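Biotin protein ligase-like protein of unknown function (Silicibacter sp., PDB 3BFM) is of unknown function but probably resembles the enzymes that attach biotin or lipoate to proteins. Local coordinates at residues 42-53 with 156-167; 127-135 with 141-149. One frame throughout, in Å; residues are numbered along the deposited sequence.

Interaction 1. Residues 42-53 with 156-167; sequences YELGTDVLRAAL and APRLLESWARHC. With CA (calcium ion), chain B.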
loop_
_atom_site.group_PDB
_atom_site.type_symbol
_atom_site.label_atom_id
_atom_site.label_comp_id
_atom_site.label_asym_id
_atom_site.label_seq_id
_atom_site.Cartn_x
_atom_site.Cartn_y
_atom_site.Cartn_z
ATOM N N TYR A 42 -4.010 6.100 -14.741
ATOM C CA TYR A 42 -5.217 6.845 -15.004
ATOM C C TYR A 42 -5.091 7.703 -16.244
ATOM O O TYR A 42 -3.987 7.986 -16.747
ATOM C CB TYR A 42 -5.604 7.676 -13.771
ATOM C CG TYR A 42 -4.595 8.770 -13.445
ATOM C CD1 TYR A 42 -4.710 10.011 -14.012
ATOM C CD2 TYR A 42 -3.557 8.539 -12.555
ATOM C CE1 TYR A 42 -3.821 11.002 -13.733
ATOM C CE2 TYR A 42 -2.632 9.556 -12.251
ATOM C CZ TYR A 42 -2.781 10.764 -12.839
ATOM O OH TYR A 42 -1.860 11.775 -12.579
ATOM N N GLU A 43 -6.241 8.104 -16.767
ATOM C CA GLU A 43 -6.304 8.965 -17.948
ATOM C C GLU A 43 -7.594 9.741 -17.814
ATOM O O GLU A 43 -8.670 9.130 -17.785
ATOM C CB GLU A 43 -6.290 8.119 -19.233
ATOM C CG GLU A 43 -6.190 8.925 -20.476
ATOM C CD GLU A 43 -5.753 8.144 -21.706
ATOM O OE1 GLU A 43 -5.868 6.883 -21.790
ATOM O OE2 GLU A 43 -5.345 8.805 -22.670
ATOM N N LEU A 44 -7.469 11.069 -17.657
ATOM C CA LEU A 44 -8.616 11.950 -17.504
ATOM C C LEU A 44 -8.786 12.820 -18.748
ATOM O O LEU A 44 -7.822 13.460 -19.226
ATOM C CB LEU A 44 -8.461 12.867 -16.275
ATOM C CG LEU A 44 -8.972 12.401 -14.905
ATOM C CD1 LEU A 44 -7.975 11.444 -14.256
ATOM C CD2 LEU A 44 -9.222 13.591 -13.994
ATOM N N GLY A 45 -10.003 12.840 -19.272
ATOM C CA GLY A 45 -10.411 13.806 -20.283
ATOM C C GLY A 45 -11.572 14.591 -19.743
ATOM O O GLY A 45 -12.039 14.354 -18.637
ATOM N N THR A 46 -12.070 15.540 -20.520
ATOM C CA THR A 46 -13.217 16.284 -20.115
ATOM C C THR A 46 -14.476 15.383 -20.138
ATOM O O THR A 46 -15.393 15.630 -19.386
ATOM C CB THR A 46 -13.409 17.515 -21.021
ATOM O OG1 THR A 46 -13.547 17.095 -22.376
ATOM C CG2 THR A 46 -12.168 18.397 -20.945
ATOM N N ASP A 47 -14.477 14.363 -21.004
ATOM C CA ASP A 47 -15.678 13.546 -21.235
ATOM C C ASP A 47 -15.640 12.138 -20.626
ATOM O O ASP A 47 -16.653 11.433 -20.635
ATOM C CB ASP A 47 -15.905 13.376 -22.733
ATOM C CG ASP A 47 -16.336 14.642 -23.401
ATOM O OD1 ASP A 47 -16.417 15.705 -22.734
ATOM O OD2 ASP A 47 -16.513 14.547 -24.622
ATOM N N VAL A 48 -14.488 11.723 -20.131
ATOM C CA VAL A 48 -14.336 10.350 -19.645
ATOM C C VAL A 48 -13.256 10.288 -18.582
ATOM O O VAL A 48 -12.303 11.080 -18.580
ATOM C CB VAL A 48 -14.025 9.355 -20.789
ATOM C CG1 VAL A 48 -12.810 9.829 -21.567
ATOM C CG2 VAL A 48 -13.813 7.892 -20.256
ATOM N N LEU A 49 -13.466 9.374 -17.641
ATOM C CA LEU A 49 -12.448 9.025 -16.637
ATOM C C LEU A 49 -12.076 7.557 -16.789
ATOM O O LEU A 49 -12.946 6.704 -16.794
ATOM C CB LEU A 49 -12.940 9.297 -15.201
ATOM C CG LEU A 49 -12.095 8.807 -14.000
ATOM C CD1 LEU A 49 -10.715 9.500 -13.996
ATOM C CD2 LEU A 49 -12.796 9.049 -12.667
ATOM N N ARG A 50 -10.785 7.257 -16.918
ATOM C CA ARG A 50 -10.352 5.857 -16.926
ATOM C C ARG A 50 -9.284 5.695 -15.890
ATOM O O ARG A 50 -8.493 6.624 -15.678
ATOM C CB ARG A 50 -9.871 5.390 -18.303
ATOM C CG ARG A 50 -11.008 5.334 -19.317
ATOM C CD ARG A 50 -10.475 5.066 -20.716
ATOM N NE ARG A 50 -10.020 6.306 -21.300
ATOM C CZ ARG A 50 -9.317 6.404 -22.423
ATOM N NH1 ARG A 50 -8.951 5.329 -23.106
ATOM N NH2 ARG A 50 -8.968 7.599 -22.861
ATOM N N ALA A 51 -9.279 4.539 -15.228
ATOM C CA ALA A 51 -8.259 4.232 -14.281
ATOM C C ALA A 51 -8.148 2.755 -14.102
ATOM O O ALA A 51 -9.053 1.988 -14.470
ATOM C CB ALA A 51 -8.513 4.976 -12.947
ATOM N N ALA A 52 -7.009 2.312 -13.613
ATOM C CA ALA A 52 -6.804 0.850 -13.426
ATOM C C ALA A 52 -5.841 0.673 -12.263
ATOM O O ALA A 52 -4.887 1.419 -12.144
ATOM C CB ALA A 52 -6.300 0.139 -14.715
ATOM N N LEU A 53 -6.135 -0.337 -11.443
ATOM C CA LEU A 53 -5.345 -0.722 -10.258
ATOM C C LEU A 53 -4.701 -2.078 -10.464
ATOM O O LEU A 53 -5.395 -3.045 -10.859
ATOM C CB LEU A 53 -6.238 -0.916 -9.044
ATOM C CG LEU A 53 -7.374 0.046 -8.784
ATOM C CD1 LEU A 53 -8.091 -0.455 -7.541
ATOM C CD2 LEU A 53 -6.830 1.458 -8.587
ATOM N N ALA A 156 -13.518 15.116 -11.413
ATOM C CA ALA A 156 -12.991 13.808 -11.824
ATOM C C ALA A 156 -11.762 13.439 -11.021
ATOM O O ALA A 156 -11.637 12.300 -10.565
ATOM C CB ALA A 156 -12.666 13.765 -13.355
ATOM N N PRO A 157 -10.824 14.401 -10.844
ATOM C CA PRO A 157 -9.660 14.077 -10.017
ATOM C C PRO A 157 -10.030 13.640 -8.601
ATOM O O PRO A 157 -9.409 12.747 -8.052
ATOM C CB PRO A 157 -8.881 15.410 -9.949
ATOM C CG PRO A 157 -9.376 16.237 -11.059
ATOM C CD PRO A 157 -10.769 15.776 -11.375
ATOM N N ARG A 158 -10.984 14.314 -7.979
ATOM C CA ARG A 158 -11.389 13.973 -6.607
ATOM C C ARG A 158 -12.065 12.619 -6.540
ATOM O O ARG A 158 -11.884 11.879 -5.592
ATOM C CB ARG A 158 -12.321 15.035 -6.034
ATOM C CG ARG A 158 -11.734 16.464 -5.997
ATOM C CD ARG A 158 -10.572 16.624 -5.031
ATOM N NE ARG A 158 -9.281 16.202 -5.558
ATOM C CZ ARG A 158 -8.531 16.901 -6.410
ATOM N NH1 ARG A 158 -8.957 18.058 -6.909
ATOM N NH2 ARG A 158 -7.366 16.410 -6.800
ATOM N N LEU A 159 -12.878 12.315 -7.545
ATOM C CA LEU A 159 -13.529 10.989 -7.667
ATOM C C LEU A 159 -12.512 9.828 -7.814
ATOM O O LEU A 159 -12.621 8.775 -7.175
ATOM C CB LEU A 159 -14.539 11.006 -8.800
ATOM C CG LEU A 159 -15.338 9.701 -8.988
ATOM C CD1 LEU A 159 -16.149 9.280 -7.759
ATOM C CD2 LEU A 159 -16.280 9.772 -10.218
ATOM N N LEU A 160 -11.519 10.037 -8.674
ATOM C CA LEU A 160 -10.401 9.110 -8.796
ATOM C C LEU A 160 -9.679 8.849 -7.489
ATOM O O LEU A 160 -9.446 7.698 -7.126
ATOM C CB LEU A 160 -9.440 9.612 -9.864
ATOM C CG LEU A 160 -8.158 8.831 -10.082
ATOM C CD1 LEU A 160 -8.441 7.356 -10.468
ATOM C CD2 LEU A 160 -7.357 9.553 -11.179
ATOM N N GLU A 161 -9.304 9.925 -6.779
ATOM C CA GLU A 161 -8.651 9.811 -5.493
ATOM C C GLU A 161 -9.507 9.038 -4.521
ATOM O O GLU A 161 -9.018 8.188 -3.782
ATOM C CB GLU A 161 -8.425 11.213 -4.904
ATOM C CG GLU A 161 -7.373 11.989 -5.620
ATOM C CD GLU A 161 -7.286 13.447 -5.170
ATOM O OE1 GLU A 161 -8.229 13.943 -4.501
ATOM O OE2 GLU A 161 -6.242 14.076 -5.461
ATOM N N SER A 162 -10.796 9.348 -4.531
ATOM C CA SER A 162 -11.737 8.730 -3.608
ATOM C C SER A 162 -11.945 7.247 -3.922
ATOM O O SER A 162 -12.055 6.426 -3.019
ATOM C CB SER A 162 -13.052 9.482 -3.638
ATOM O OG SER A 162 -13.849 9.071 -2.562
ATOM N N TRP A 163 -11.984 6.909 -5.208
ATOM C CA TRP A 163 -12.142 5.506 -5.598
ATOM C C TRP A 163 -10.939 4.726 -5.023
ATOM O O TRP A 163 -11.078 3.707 -4.324
ATOM C CB TRP A 163 -12.241 5.358 -7.092
ATOM C CG TRP A 163 -12.412 3.928 -7.548
ATOM C CD1 TRP A 163 -13.396 3.044 -7.154
ATOM C CD2 TRP A 163 -11.617 3.241 -8.511
ATOM N NE1 TRP A 163 -13.240 1.863 -7.806
ATOM C CE2 TRP A 163 -12.158 1.945 -8.647
ATOM C CE3 TRP A 163 -10.488 3.590 -9.254
ATOM C CZ2 TRP A 163 -11.594 0.981 -9.491
ATOM C CZ3 TRP A 163 -9.911 2.634 -10.099
ATOM C CH2 TRP A 163 -10.478 1.354 -10.225
ATOM N N ALA A 164 -9.745 5.227 -5.316
ATOM C CA ALA A 164 -8.533 4.575 -4.814
ATOM C C ALA A 164 -8.558 4.359 -3.299
ATOM O O ALA A 164 -8.261 3.242 -2.818
ATOM C CB ALA A 164 -7.278 5.325 -5.248
ATOM N N ARG A 165 -8.911 5.395 -2.552
ATOM C CA ARG A 165 -8.980 5.320 -1.105
ATOM C C ARG A 165 -10.025 4.330 -0.623
ATOM O O ARG A 165 -9.741 3.483 0.248
ATOM C CB ARG A 165 -9.295 6.673 -0.460
ATOM C CG ARG A 165 -8.121 7.522 -0.161
ATOM C CD ARG A 165 -8.462 8.622 0.842
ATOM N NE ARG A 165 -9.716 9.322 0.514
ATOM C CZ ARG A 165 -9.857 10.286 -0.406
ATOM N NH1 ARG A 165 -8.829 10.701 -1.149
ATOM N NH2 ARG A 165 -11.051 10.837 -0.596
ATOM N N HIS A 166 -11.231 4.393 -1.168
ATOM C CA HIS A 166 -12.231 3.431 -0.720
ATOM C C HIS A 166 -11.964 1.979 -1.166
ATOM O O HIS A 166 -12.223 1.051 -0.416
ATOM C CB HIS A 166 -13.632 3.859 -1.170
ATOM C CG HIS A 166 -14.201 4.972 -0.374
ATOM N ND1 HIS A 166 -14.080 6.284 -0.746
ATOM C CD2 HIS A 166 -14.911 4.965 0.781
ATOM C CE1 HIS A 166 -14.675 7.051 0.158
ATOM N NE2 HIS A 166 -15.188 6.272 1.088
ATOM N N CYS A 167 -11.417 1.765 -2.370
ATOM C CA CYS A 167 -10.955 0.437 -2.749
ATOM C C CYS A 167 -9.930 -0.108 -1.764
ATOM O O CYS A 167 -9.993 -1.259 -1.354
ATOM C CB CYS A 167 -10.371 0.437 -4.164
ATOM S SG CYS A 167 -11.628 0.610 -5.401
HETATM CA CA CA B . -5.017 6.936 -24.109
HETATM O O HOH W 1 -6.890 7.815 -25.275
HETATM O O HOH W 2 -3.086 8.261 -24.422
HETATM O O HOH W 3 -4.311 6.256 -26.358
#
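Leu160 drives its two methyls into a beta hairpin, CD1 meeting Ala51 CB at 3.4 Å, a tight carbon pair, and CD2 lying 3.6 Å from Tyr42 CB. CG lies anti to the backbone N (chi1 176°), which sends the fork out toward the hairpin, CD1 to strand 48-53 and CD2 to strand 42-44. Tyr42 crosses it at about a right angle, CD2 lying obliquely to the phenol ring. Leu44 closes the near end: in the conformer described its CD1 rests against Leu160 CD2, while its CD2 touches Ala156 CB at 3.5 Å and the ring of Pro157. At the far end Leu53 and Trp163 come from opposite directions. In the conformer described, Leu53 CD2 is 3.6 Å from Trp163 CZ3, and Leu53 CD1 sits over one face of the indole.

This is a helix laid on a sheet, the axis of strand 48-53 running 9.8 Å from that of the helix at 26°; the hairpin is part of the central mixed sheet of the biotin/lipoate ligase-like domain. No hydrogen bond crosses the contact; alternate residues Leu49, Ala51 and Leu53 direct their side chains at the helix. Trp163 is fixed at its polar edge by NE1, which hydrogen-bonds to Cys71 O on helix 67-82. A leucine in place of Trp163 would probably leave Cys71 O without that donor and Leu53 without the flat surface it packs on.

Side chains on the hairpin's other face point away from the helix. There Glu43 binds a calcium ion with both carboxylate oxygens, OE2 at 2.4 Å, and Gln21, Asp22 and three waters join it. The guanidinium of Arg50 lies with one face toward Glu43 OE1, a pairing of charges without a directed N-H.

Interaction 2. Residues 127-135 with 141-149; sequences LDLPLWPEG and PDETALYAE
One face of the Trp132 indole is occupied by Tyr147: CB stands 3.4 Å from the centroid of the six-membered ring, 12° off its normal, a CH-pi contact. The phenol ring follows edge-on in a T-shaped pair, planes at 60° and centroids 5.1 Å apart, with Tyr147 CD2 nearest Trp132 CE2. Along the same edge, Tyr147 CE2 packs on Leu131 CB, and its OH is hydrogen-bonded to Val154 O.

Two backbone bonds hold the segments together. Leu146 N bonds to Pro130 O (2.9 Å) and Tyr147 N to Leu131 O. The successive amides of a short 3-10 turn beginning at Leu146 thus grip two successive carbonyls where strand 127-130 gives way to loop.

Ala145 CB fits against the backbone of the same corner, 3.5 Å from Leu131 O, with Pro133 CD also close. Pro130 CG faces Asp142 OD2, the two side chains coming from opposite directions, while Asp142 OD1 is bound by Gly105 N. Leu146, its CG swung beside its own carbonyl carbon (chi1 -164°), puts CD2 3.9 Å from both Leu131 CD2 and Leu129 CD2.

That leucine cluster continues inward to Leu159 and Ala156 of helix 156-175, Leu79 and Phe75 of helix 67-82, and Ile99 of strand 96-99, while Thr144 packs on strand 102-111.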
loop_
_atom_site.group_PDB
_atom_site.type_symbol
_atom_site.label_atom_id
_atom_site.label_comp_id
_atom_site.label_asym_id
_atom_site.label_seq_id
_atom_site.Cartn_x
_atom_site.Cartn_y
_atom_site.Cartn_z
ATOM N N LEU A 127 -11.550 0.910 -14.259
ATOM C CA LEU A 127 -12.756 1.692 -14.243
ATOM C C LEU A 127 -12.819 2.492 -15.555
ATOM O O LEU A 127 -11.812 3.082 -15.977
ATOM C CB LEU A 127 -12.712 2.649 -13.025
ATOM C CG LEU A 127 -13.829 3.686 -12.959
ATOM C CD1 LEU A 127 -15.206 2.979 -12.821
ATOM C CD2 LEU A 127 -13.620 4.737 -11.814
ATOM N N ASP A 128 -13.968 2.445 -16.235
ATOM C CA ASP A 128 -14.244 3.347 -17.347
ATOM C C ASP A 128 -15.565 4.074 -17.015
ATOM O O ASP A 128 -16.583 3.435 -16.782
ATOM C CB ASP A 128 -14.368 2.587 -18.649
ATOM C CG ASP A 128 -13.014 2.121 -19.209
ATOM O OD1 ASP A 128 -12.360 1.236 -18.614
ATOM O OD2 ASP A 128 -12.627 2.622 -20.288
ATOM N N LEU A 129 -15.528 5.403 -16.956
ATOM C CA LEU A 129 -16.695 6.147 -16.579
ATOM C C LEU A 129 -16.883 7.325 -17.525
ATOM O O LEU A 129 -16.022 8.234 -17.582
ATOM C CB LEU A 129 -16.577 6.631 -15.119
ATOM C CG LEU A 129 -17.734 7.378 -14.466
ATOM C CD1 LEU A 129 -18.892 6.397 -14.180
ATOM C CD2 LEU A 129 -17.351 8.115 -13.146
ATOM N N PRO A 130 -17.995 7.313 -18.268
ATOM C CA PRO A 130 -18.318 8.489 -19.059
ATOM C C PRO A 130 -18.773 9.658 -18.228
ATOM O O PRO A 130 -19.564 9.499 -17.335
ATOM C CB PRO A 130 -19.445 7.996 -19.951
ATOM C CG PRO A 130 -20.105 6.909 -19.192
ATOM C CD PRO A 130 -19.020 6.254 -18.402
ATOM N N LEU A 131 -18.252 10.844 -18.537
ATOM C CA LEU A 131 -18.567 12.053 -17.779
ATOM C C LEU A 131 -19.589 12.882 -18.541
ATOM O O LEU A 131 -20.551 13.336 -17.950
ATOM C CB LEU A 131 -17.307 12.841 -17.532
ATOM C CG LEU A 131 -16.239 12.116 -16.708
ATOM C CD1 LEU A 131 -14.983 13.036 -16.620
ATOM C CD2 LEU A 131 -16.715 11.739 -15.321
ATOM N N TRP A 132 -19.371 13.077 -19.833
ATOM C CA TRP A 132 -20.379 13.624 -20.742
ATOM C C TRP A 132 -20.665 12.591 -21.827
ATOM O O TRP A 132 -19.804 11.773 -22.137
ATOM C CB TRP A 132 -19.838 14.859 -21.436
ATOM C CG TRP A 132 -19.584 15.985 -20.498
ATOM C CD1 TRP A 132 -18.381 16.531 -20.208
ATOM C CD2 TRP A 132 -20.556 16.737 -19.757
ATOM N NE1 TRP A 132 -18.543 17.557 -19.334
ATOM C CE2 TRP A 132 -19.866 17.703 -19.044
ATOM C CE3 TRP A 132 -21.951 16.690 -19.643
ATOM C CZ2 TRP A 132 -20.511 18.611 -18.182
ATOM C CZ3 TRP A 132 -22.589 17.576 -18.798
ATOM C CH2 TRP A 132 -21.867 18.530 -18.078
ATOM N N PRO A 133 -21.856 12.617 -22.414
ATOM C CA PRO A 133 -22.122 11.561 -23.413
ATOM C C PRO A 133 -21.313 11.760 -24.685
ATOM O O PRO A 133 -21.174 12.876 -25.136
ATOM C CB PRO A 133 -23.620 11.705 -23.706
ATOM C CG PRO A 133 -24.158 12.598 -22.660
ATOM C CD PRO A 133 -23.026 13.477 -22.208
ATOM N N GLU A 134 -20.764 10.688 -25.232
ATOM C CA GLU A 134 -20.090 10.761 -26.531
ATOM C C GLU A 134 -21.134 10.616 -27.630
ATOM O O GLU A 134 -21.774 9.573 -27.736
ATOM C CB GLU A 134 -19.012 9.683 -26.650
ATOM C CG GLU A 134 -19.420 8.313 -26.155
ATOM N N GLY A 135 -21.322 11.665 -28.429
ATOM C CA GLY A 135 -22.372 11.689 -29.462
ATOM C C GLY A 135 -21.861 11.568 -30.891
ATOM O O GLY A 135 -22.587 11.879 -31.855
ATOM N N PRO A 141 -22.270 0.791 -25.003
ATOM C CA PRO A 141 -23.347 0.273 -24.184
ATOM C C PRO A 141 -23.945 1.347 -23.258
ATOM O O PRO A 141 -24.995 1.141 -22.674
ATOM C CB PRO A 141 -22.657 -0.832 -23.364
ATOM C CG PRO A 141 -21.256 -0.401 -23.251
ATOM C CD PRO A 141 -20.941 0.429 -24.468
ATOM N N ASP A 142 -23.284 2.490 -23.108
ATOM C CA ASP A 142 -23.714 3.464 -22.094
ATOM C C ASP A 142 -24.999 4.178 -22.463
ATOM O O ASP A 142 -25.150 4.622 -23.586
ATOM C CB ASP A 142 -22.610 4.508 -21.860
ATOM C CG ASP A 142 -21.322 3.890 -21.314
ATOM O OD1 ASP A 142 -21.397 2.995 -20.440
ATOM O OD2 ASP A 142 -20.237 4.301 -21.780
ATOM N N GLU A 143 -25.887 4.333 -21.495
ATOM C CA GLU A 143 -27.158 5.019 -21.678
ATOM C C GLU A 143 -27.167 6.442 -21.117
ATOM O O GLU A 143 -28.034 7.244 -21.465
ATOM C CB GLU A 143 -28.264 4.184 -21.029
ATOM C CG GLU A 143 -28.249 2.754 -21.508
ATOM C CD GLU A 143 -29.208 1.820 -20.756
ATOM O OE1 GLU A 143 -29.271 1.822 -19.498
ATOM O OE2 GLU A 143 -29.881 1.038 -21.460
ATOM N N THR A 144 -26.210 6.764 -20.248
ATOM C CA THR A 144 -26.096 8.106 -19.696
ATOM C C THR A 144 -24.619 8.387 -19.428
ATOM O O THR A 144 -23.748 7.652 -19.880
ATOM C CB THR A 144 -26.934 8.266 -18.413
ATOM O OG1 THR A 144 -27.032 9.654 -18.043
ATOM C CG2 THR A 144 -26.348 7.471 -17.255
ATOM N N ALA A 145 -24.360 9.469 -18.712
ATOM C CA ALA A 145 -23.016 9.866 -18.349
ATOM C C ALA A 145 -23.150 10.578 -17.020
ATOM O O ALA A 145 -24.209 11.123 -16.701
ATOM C CB ALA A 145 -22.401 10.779 -19.391
ATOM N N LEU A 146 -22.074 10.586 -16.247
ATOM C CA LEU A 146 -22.096 11.079 -14.883
ATOM C C LEU A 146 -22.658 12.482 -14.743
ATOM O O LEU A 146 -23.486 12.728 -13.872
ATOM C CB LEU A 146 -20.693 11.078 -14.275
ATOM C CG LEU A 146 -20.661 11.213 -12.746
ATOM C CD1 LEU A 146 -21.196 9.979 -12.059
ATOM C CD2 LEU A 146 -19.206 11.491 -12.349
ATOM N N TYR A 147 -22.196 13.399 -15.594
ATOM C CA TYR A 147 -22.576 14.795 -15.467
ATOM C C TYR A 147 -23.967 15.032 -16.039
ATOM O O TYR A 147 -24.550 16.100 -15.841
ATOM C CB TYR A 147 -21.527 15.723 -16.103
ATOM C CG TYR A 147 -20.207 15.708 -15.387
ATOM C CD1 TYR A 147 -20.127 15.488 -14.019
ATOM C CD2 TYR A 147 -19.022 15.969 -16.062
ATOM C CE1 TYR A 147 -18.917 15.465 -13.377
ATOM C CE2 TYR A 147 -17.802 15.961 -15.428
ATOM C CZ TYR A 147 -17.744 15.724 -14.082
ATOM O OH TYR A 147 -16.505 15.718 -13.449
ATOM N N ALA A 148 -24.495 14.036 -16.738
ATOM C CA ALA A 148 -25.887 14.064 -17.166
ATOM C C ALA A 148 -26.825 13.681 -16.015
ATOM O O ALA A 148 -28.023 13.939 -16.097
ATOM C CB ALA A 148 -26.100 13.130 -18.384
ATOM N N GLU A 149 -26.287 13.095 -14.946
ATOM C CA GLU A 149 -27.107 12.495 -13.870
ATOM C C GLU A 149 -27.068 13.233 -12.552
ATOM O O GLU A 149 -27.263 12.628 -11.499
ATOM C CB GLU A 149 -26.657 11.041 -13.638
ATOM C CG GLU A 149 -26.969 10.134 -14.802
ATOM C CD GLU A 149 -28.474 10.056 -15.085
ATOM O OE1 GLU A 149 -29.266 10.219 -14.129
ATOM O OE2 GLU A 149 -28.841 9.836 -16.259
#

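How the interactions relate
The two contacts, with centres 14 Å apart, meet along one sheet: Ala51 O and Leu127 N, 2.7 Å apart, join its neighbouring strands, and Asp47 O and Leu131 N, at the same distance, join the loop residues next to them, both pairs probably hydrogen-bonded. Interaction 2 lies wholly within the chain between the hairpin and the helix of interaction 1, and the loop 141-149 leads on to that helix. Leu159 and Trp163 extend the helix packing onto strand 127-130 by touching Leu129 and Leu127. The calcium ion is bound by Glu43 of interaction 1; the side chain of Leu131 in interaction 2 is about 14 Å from the same ion. On the sheet's other side, Arg50 CD packs 3.3 Å from Asp128 OD2.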